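Local atomic coordinates of SusD superfamily protein (Parabacteroides distasonis, PDB entry 3OTN), a protein that probably binds glycans or other nutrients at the bacterial outer membrane for uptake. Residues A[125-128]-A[129-132]; A[253-257]-A[258-262]. One frame throughout, in Å; residues are numbered along the deposited sequence.

How the interactions relate
Interaction 1 is core: residues 125-132 are two consecutive turns near the end of helix 108-133, and all but Arg131 are buried. Interaction 2 lies farther out, where residues 253-262 leave strand 249-253 and double back through a turn with exposed residues at its tip. They hold different elements: the centres of interactions 1 and 2 are about 24 Å apart, their nearest atoms about 8 Å. Each pairs an arginine with a phenylalanine, stacked in interaction 1 but with inclined planes in interaction 2. In interaction 1 regular helical bonds set the spacing and a second aromatic ring, Tyr128, receives NH2; in interaction 2 side-chain, water and ethanediol bonds supplement sparse backbone pairing.

Interaction 1: residues A[125-128]-A[129-132]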
ATOM      1  N   TYR A 125       2.634   6.159  -9.615  1.00 16.75           N
ATOM      2  CA  TYR A 125       1.636   7.187  -9.290  1.00 16.08           C
ATOM      3  C   TYR A 125       0.318   6.902 -10.033  1.00 16.53           C
ATOM      4  O   TYR A 125      -0.759   6.968  -9.423  1.00 18.01           O
ATOM      5  CB  TYR A 125       2.128   8.584  -9.652  1.00 16.56           C
ATOM      6  CG  TYR A 125       3.256   9.097  -8.758  1.00 17.17           C
ATOM      7  CD1 TYR A 125       3.115   9.121  -7.367  1.00 19.07           C
ATOM      8  CD2 TYR A 125       4.397   9.628  -9.294  1.00 18.21           C
ATOM      9  CE1 TYR A 125       4.105   9.603  -6.560  1.00 16.73           C
ATOM     10  CE2 TYR A 125       5.411  10.108  -8.486  1.00 16.37           C
ATOM     11  CZ  TYR A 125       5.259  10.083  -7.122  1.00 15.20           C
ATOM     12  OH  TYR A 125       6.250  10.568  -6.318  1.00 16.77           O
ATOM     13  N   TYR A 126       0.420   6.579 -11.327  1.00 16.10           N
ATOM     14  CA  TYR A 126      -0.743   6.289 -12.140  1.00 16.30           C
ATOM     15  C   TYR A 126      -1.462   5.017 -11.712  1.00 17.29           C
ATOM     16  O   TYR A 126      -2.684   4.969 -11.750  1.00 16.29           O
ATOM     17  CB  TYR A 126      -0.398   6.200 -13.633  1.00 17.95           C
ATOM     18  CG  TYR A 126      -0.497   7.524 -14.328  1.00 16.84           C
ATOM     19  CD1 TYR A 126      -1.743   8.159 -14.487  1.00 19.84           C
ATOM     20  CD2 TYR A 126       0.630   8.154 -14.818  1.00 13.06           C
ATOM     21  CE1 TYR A 126      -1.840   9.379 -15.143  1.00 17.39           C
ATOM     22  CE2 TYR A 126       0.551   9.361 -15.487  1.00 16.68           C
ATOM     23  CZ  TYR A 126      -0.671   9.999 -15.622  1.00 17.49           C
ATOM     24  OH  TYR A 126      -0.724  11.228 -16.264  1.00 21.64           O
ATOM     25  N   PHE A 127      -0.708   4.004 -11.286  1.00 16.00           N
ATOM     26  CA  PHE A 127      -1.309   2.748 -10.822  1.00 15.77           C
ATOM     27  C   PHE A 127      -2.139   2.980  -9.573  1.00 18.29           C
ATOM     28  O   PHE A 127      -3.182   2.362  -9.439  1.00 19.77           O
ATOM     29  CB  PHE A 127      -0.204   1.689 -10.589  1.00 18.55           C
ATOM     30  CG  PHE A 127      -0.703   0.304 -10.286  1.00 15.66           C
ATOM     31  CD1 PHE A 127      -1.682  -0.299 -11.064  1.00 18.14           C
ATOM     32  CD2 PHE A 127      -0.126  -0.432  -9.268  1.00 13.56           C
ATOM     33  CE1 PHE A 127      -2.090  -1.610 -10.795  1.00 16.16           C
ATOM     34  CE2 PHE A 127      -0.510  -1.738  -8.997  1.00 16.50           C
ATOM     35  CZ  PHE A 127      -1.512  -2.321  -9.742  1.00 17.63           C
ATOM     36  N   TYR A 128      -1.691   3.852  -8.659  1.00 15.92           N
ATOM     37  CA  TYR A 128      -2.522   4.220  -7.503  1.00 17.20           C
ATOM     38  C   TYR A 128      -3.755   5.015  -7.984  1.00 18.24           C
ATOM     39  O   TYR A 128      -4.887   4.666  -7.644  1.00 17.93           O
ATOM     40  CB  TYR A 128      -1.752   5.002  -6.445  1.00 16.74           C
ATOM     41  CG  TYR A 128      -0.980   4.105  -5.548  1.00 20.60           C
ATOM     42  CD1 TYR A 128       0.190   3.480  -5.994  1.00 25.31           C
ATOM     43  CD2 TYR A 128      -1.470   3.762  -4.285  1.00 14.83           C
ATOM     44  CE1 TYR A 128       0.902   2.590  -5.163  1.00 27.59           C
ATOM     45  CE2 TYR A 128      -0.770   2.900  -3.455  1.00 17.30           C
ATOM     46  CZ  TYR A 128       0.406   2.317  -3.881  1.00 27.50           C
ATOM     47  OH  TYR A 128       1.083   1.477  -3.027  1.00 25.98           O
ATOM     48  N   LEU A 129      -3.529   6.022  -8.834  1.00 16.36           N
ATOM     49  CA  LEU A 129      -4.648   6.828  -9.354  1.00 18.43           C
ATOM     50  C   LEU A 129      -5.755   6.004 -10.021  1.00 18.36           C
ATOM     51  O   LEU A 129      -6.964   6.185  -9.713  1.00 17.75           O
ATOM     52  CB  LEU A 129      -4.164   7.900 -10.313  1.00 18.54           C
ATOM     53  CG  LEU A 129      -3.455   9.088  -9.700  1.00 17.82           C
ATOM     54  CD1 LEU A 129      -2.848   9.880 -10.882  1.00 17.52           C
ATOM     55  CD2 LEU A 129      -4.446   9.971  -8.915  1.00 16.05           C
ATOM     56  N   VAL A 130      -5.386   5.082 -10.896  1.00 17.06           N
ATOM     57  CA  VAL A 130      -6.417   4.321 -11.629  1.00 18.08           C
ATOM     58  C   VAL A 130      -7.175   3.372 -10.732  1.00 18.25           C
ATOM     59  O   VAL A 130      -8.372   3.170 -10.944  1.00 19.08           O
ATOM     60  CB  VAL A 130      -5.902   3.539 -12.911  1.00 19.45           C
ATOM     61  CG1 VAL A 130      -5.429   4.516 -14.005  1.00 24.23           C
ATOM     62  CG2 VAL A 130      -4.833   2.523 -12.559  1.00 19.33           C
ATOM     63  N   ARG A 131      -6.506   2.800  -9.728  1.00 19.72           N
ATOM     64  CA  ARG A 131      -7.160   1.856  -8.797  1.00 20.80           C
ATOM     65  C   ARG A 131      -8.126   2.547  -7.837  1.00 20.13           C
ATOM     66  O   ARG A 131      -9.164   1.989  -7.521  1.00 18.02           O
ATOM     67  CB  ARG A 131      -6.122   1.066  -8.004  1.00 20.39           C
ATOM     68  CG  ARG A 131      -5.431   0.003  -8.869  1.00 17.12           C
ATOM     69  CD  ARG A 131      -4.486  -0.849  -8.074  1.00 23.36           C
ATOM     70  NE  ARG A 131      -3.376  -0.063  -7.553  1.00 17.62           N
ATOM     71  CZ  ARG A 131      -2.499  -0.511  -6.668  1.00 21.38           C
ATOM     72  NH1 ARG A 131      -2.578  -1.754  -6.195  1.00 21.39           N
ATOM     73  NH2 ARG A 131      -1.530   0.296  -6.265  1.00 23.56           N
ATOM     74  N   ILE A 132      -7.772   3.761  -7.429  1.00 18.04           N
ATOM     75  CA  ILE A 132      -8.546   4.565  -6.484  1.00 20.04           C
ATOM     76  C   ILE A 132      -9.723   5.242  -7.164  1.00 19.68           C
ATOM     77  O   ILE A 132     -10.838   5.171  -6.649  1.00 20.57           O
ATOM     78  CB  ILE A 132      -7.632   5.635  -5.765  1.00 19.91           C
ATOM     79  CG1 ILE A 132      -6.611   4.919  -4.885  1.00 21.59           C
ATOM     80  CG2 ILE A 132      -8.467   6.630  -4.891  1.00 15.95           C
ATOM     81  CD1 ILE A 132      -5.477   5.823  -4.307  1.00 18.00           C
TER
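Arg131 folds back along helix 108-133 onto Phe127 and Tyr128, one turn earlier. Its CB and CG pass the carbonyl oxygen of Phe127, with CG 3.3 Å from Phe127 O. CD then rides over the Phe127 ring in a CH-pi contact, 3.9 Å from the ring centroid. A bend at CG-CD (chi3 -65°) turns the rest of the chain back, and NE donates to Phe127 O at 3.1 Å. This donor stands above the carbonyl plane, while the backbone N of Arg131 reaches the same oxygen in a weak bond. CZ completes a stacked cation-pi contact: the guanidinium lies flat on Phe127, planes 9° apart and centres 3.7 Å apart. NH2 points into the face of Tyr128, 3.5 Å from Tyr128 CE1, with the guanidinium and ring planes 77° apart. NH1 has a weak, long ion pair with Asp196, and Phe426 makes a further cation-pi contact. With an alanine here, the faces of Phe127 and Tyr128 would probably lose their cation and Phe127 O the bond from NE. Away from the arginine, Tyr126 CD1 meets Leu129 CD1 at 4.1 Å, and these two side chains both pack on Ile90 of helix 79-100. The main chain keeps its i to i+4 bonds, including Val130 N to Tyr126 O at 2.8 Å. Packing of this helix against helices 79-100, 156-172 and 187-202 is consistent with the TPR-like helical scaffold of SusD proteins.

Interaction 2: residues A[253-257]-A[258-262]; sequences VQFSL and NKRHN. With EDO (1,2-ethanediol), chain K; EDO (1,2-ethanediol), chain P.
Phe255 lies between Arg260 and Asn262, and its ring carries most of the side-chain packing. Asn262 CB sits over one face in a CH-pi contact, 3.7 Å from the ring centroid, and the Asn262 amide stacks on the ring with its plane turned by 18°. Because Asn262 CG is anti to the backbone N (chi1 -176°), the amide extends across Phe255 toward CD2 and CE2; Leu353 and Ser264 bind its two polar ends. In the Arg260 conformer described here, one of two modelled, Phe255 CE1 lies over the guanidinium, 3.4 Å from Arg260 CZ, with the planes inclined at 46°; NH1 donates to Asn34 O. Backbone bonding is sparse: Ser256 N donates to Arg260 O at 2.9 Å, and Lys259 N returns weakly to Ser256 O. That return closes a type I beta turn, Ser256 to Lys259, at the tip of a loop following strand 249-253. Side-chain hydrogen bonds brace the turn. Ser256 OG donates to Asn258 OD1 at 2.8 Å, and His261 NE2, with the acceptor in its ring plane, reaches Leu257 O at 3.0 Å. A water joins Gln254 O to Arg260 N. Two ethanediols, probably from the crystallisation liquor, add links: one bridges both backbone polar atoms of Gln254 to NH2 of this Arg260 conformer, the other accepts from Leu257 N and Asn258 N.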
ATOM      1  N   VAL A 253       8.339   3.887   1.627  1.00 17.95           N
ATOM      2  CA  VAL A 253       8.373   5.277   1.994  1.00 16.55           C
ATOM      3  C   VAL A 253       9.437   5.447   3.085  1.00 15.33           C
ATOM      4  O   VAL A 253       9.465   4.674   4.053  1.00 17.55           O
ATOM      5  CB  VAL A 253       7.044   5.771   2.518  1.00 17.85           C
ATOM      6  CG1 VAL A 253       7.158   7.233   2.832  1.00 13.86           C
ATOM      7  CG2 VAL A 253       5.913   5.574   1.446  1.00 19.21           C
ATOM      8  N   GLN A 254      10.295   6.450   2.933  1.00 16.92           N
ATOM      9  CA  GLN A 254      11.471   6.636   3.815  1.00 17.69           C
ATOM     10  C   GLN A 254      11.165   7.602   4.945  1.00 18.78           C
ATOM     11  O   GLN A 254      10.721   8.748   4.720  1.00 16.94           O
ATOM     12  CB  GLN A 254      12.695   7.152   3.051  1.00 18.35           C
ATOM     13  CG  GLN A 254      13.078   6.308   1.794  1.00 17.92           C
ATOM     14  CD  GLN A 254      13.469   4.891   2.131  1.00 18.28           C
ATOM     15  OE1 GLN A 254      12.980   3.906   1.528  1.00 21.05           O
ATOM     16  NE2 GLN A 254      14.312   4.760   3.096  1.00 12.86           N
ATOM     17  N   PHE A 255      11.440   7.122   6.155  1.00 18.11           N
ATOM     18  CA  PHE A 255      11.360   7.909   7.385  1.00 17.43           C
ATOM     19  C   PHE A 255      12.703   7.790   8.088  1.00 19.02           C
ATOM     20  O   PHE A 255      13.305   6.705   8.118  1.00 16.89           O
ATOM     21  CB  PHE A 255      10.197   7.416   8.251  1.00 17.50           C
ATOM     22  CG  PHE A 255       8.827   7.673   7.646  1.00 16.88           C
ATOM     23  CD1 PHE A 255       8.299   8.957   7.597  1.00 16.79           C
ATOM     24  CD2 PHE A 255       8.068   6.634   7.140  1.00 15.70           C
ATOM     25  CE1 PHE A 255       7.050   9.191   7.055  1.00 19.28           C
ATOM     26  CE2 PHE A 255       6.812   6.867   6.593  1.00 19.26           C
ATOM     27  CZ  PHE A 255       6.299   8.125   6.568  1.00 20.22           C
ATOM     28  N   SER A 256      13.235   8.903   8.564  1.00 18.82           N
ATOM     29  CA  SER A 256      14.503   8.904   9.282  1.00 20.39           C
ATOM     30  C   SER A 256      14.560  10.064  10.255  1.00 22.28           C
ATOM     31  O   SER A 256      13.906  11.111  10.030  1.00 23.50           O
ATOM     32  CB  SER A 256      15.700   8.938   8.299  1.00 25.97           C
ATOM     33  OG  SER A 256      15.832  10.196   7.655  1.00 31.49           O
ATOM     34  N   LEU A 257      15.395   9.929  11.284  1.00 18.14           N
ATOM     35  CA  LEU A 257      15.541  10.986  12.287  1.00 20.51           C
ATOM     36  C   LEU A 257      15.981  12.330  11.672  1.00 24.53           C
ATOM     37  O   LEU A 257      15.510  13.346  12.123  1.00 27.57           O
ATOM     38  CB  LEU A 257      16.480  10.596  13.440  1.00 20.21           C
ATOM     39  CG  LEU A 257      16.013   9.441  14.364  1.00 22.35           C
ATOM     40  CD1 LEU A 257      17.196   9.016  15.282  1.00 18.13           C
ATOM     41  CD2 LEU A 257      14.817   9.844  15.202  1.00 26.59           C
ATOM     42  N   ASN A 258      16.833  12.311  10.647  1.00 25.63           N
ATOM     43  CA  ASN A 258      17.308  13.561   9.991  1.00 29.91           C
ATOM     44  C   ASN A 258      16.439  14.045   8.797  1.00 27.44           C
ATOM     45  O   ASN A 258      16.664  15.142   8.297  1.00 26.75           O
ATOM     46  CB  ASN A 258      18.763  13.441   9.544  1.00 30.73           C
ATOM     47  CG  ASN A 258      18.936  12.511   8.363  1.00 37.87           C
ATOM     48  OD1 ASN A 258      18.238  11.502   8.249  1.00 41.17           O
ATOM     49  ND2 ASN A 258      19.879  12.834   7.483  1.00 46.64           N
ATOM     50  N   LYS A 259      15.469  13.235   8.361  1.00 26.13           N
ATOM     51  CA  LYS A 259      14.435  13.685   7.397  1.00 23.80           C
ATOM     52  C   LYS A 259      13.012  13.654   7.990  1.00 23.51           C
ATOM     53  O   LYS A 259      12.803  14.235   9.042  1.00 24.30           O
ATOM     54  CB  LYS A 259      14.589  12.933   6.077  1.00 25.65           C
ATOM     55  CG  LYS A 259      16.012  13.002   5.518  1.00 30.64           C
ATOM     56  CD  LYS A 259      16.074  12.522   4.077  1.00 38.42           C
ATOM     57  CE  LYS A 259      17.509  12.574   3.573  1.00 46.54           C
ATOM     58  NZ  LYS A 259      17.569  12.399   2.088  1.00 56.24           N
ATOM     59  N   ARG A 260      12.033  13.033   7.329  1.00 22.00           N
ATOM     60  CA  ARG A 260      10.664  12.995   7.832  0.50 21.45           C
ATOM     61  C   ARG A 260      10.517  11.873   8.884  1.00 22.67           C
ATOM     62  O   ARG A 260      11.027  10.744   8.694  1.00 19.09           O
ATOM     63  CB  ARG A 260       9.688  12.793   6.659  0.50 22.88           C
ATOM     64  CG  ARG A 260       8.230  13.126   6.959  0.50 21.43           C
ATOM     65  CD  ARG A 260       7.414  13.361   5.670  0.50 25.69           C
ATOM     66  NE  ARG A 260       7.348  12.182   4.808  0.50 20.81           N
ATOM     67  CZ  ARG A 260       6.253  11.458   4.591  0.50 17.80           C
ATOM     68  NH1 ARG A 260       5.098  11.787   5.142  0.50 14.67           N
ATOM     69  NH2 ARG A 260       6.310  10.402   3.803  0.50 11.90           N
ATOM     70  N   HIS A 261       9.800  12.179   9.966  1.00 21.04           N
ATOM     71  CA  HIS A 261       9.493  11.212  11.007  1.00 23.21           C
ATOM     72  C   HIS A 261       8.175  10.526  10.632  1.00 23.67           C
ATOM     73  O   HIS A 261       7.297  11.143  10.005  1.00 24.41           O
ATOM     74  CB  HIS A 261       9.415  11.870  12.404  1.00 22.84           C
ATOM     75  CG  HIS A 261      10.653  12.630  12.773  1.00 25.13           C
ATOM     76  ND1 HIS A 261      10.643  13.719  13.614  1.00 25.98           N
ATOM     77  CD2 HIS A 261      11.927  12.513  12.328  1.00 21.94           C
ATOM     78  CE1 HIS A 261      11.867  14.214  13.704  1.00 23.10           C
ATOM     79  NE2 HIS A 261      12.665  13.505  12.929  1.00 26.29           N
ATOM     80  N   ASN A 262       8.043   9.255  10.999  1.00 22.89           N
ATOM     81  CA  ASN A 262       6.834   8.469  10.702  1.00 19.48           C
ATOM     82  C   ASN A 262       5.768   8.748  11.763  1.00 22.82           C
ATOM     83  O   ASN A 262       5.730   8.109  12.819  1.00 22.22           O
ATOM     84  CB  ASN A 262       7.154   6.979  10.648  1.00 19.48           C
ATOM     85  CG  ASN A 262       5.979   6.149  10.258  1.00 21.88           C
ATOM     86  OD1 ASN A 262       4.850   6.622  10.257  1.00 19.38           O
ATOM     87  ND2 ASN A 262       6.223   4.873   9.997  1.00 18.59           N
TER
HETATM   88  C1  EDO K 612       9.557   9.598   0.686  1.00 33.49           C
HETATM   89  O1  EDO K 612      10.140   8.269   0.756  1.00 23.81           O
HETATM   90  C2  EDO K 612       9.971  10.454   1.893  1.00 32.85           C
HETATM   91  O2  EDO K 612       9.159  10.062   3.008  1.00 19.72           O
HETATM   92  C1  EDO P 628      19.055   8.158  10.737  1.00 37.33           C
HETATM   93  O1  EDO P 628      18.581   9.527  10.606  1.00 36.06           O
HETATM   94  C2  EDO P 628      18.319   7.337  11.806  1.00 37.13           C
HETATM   95  O2  EDO P 628      16.886   7.419  11.695  1.00 17.79           O
HETATM   96  O   HOH W   1      12.293  10.909   4.966  1.00 28.69           O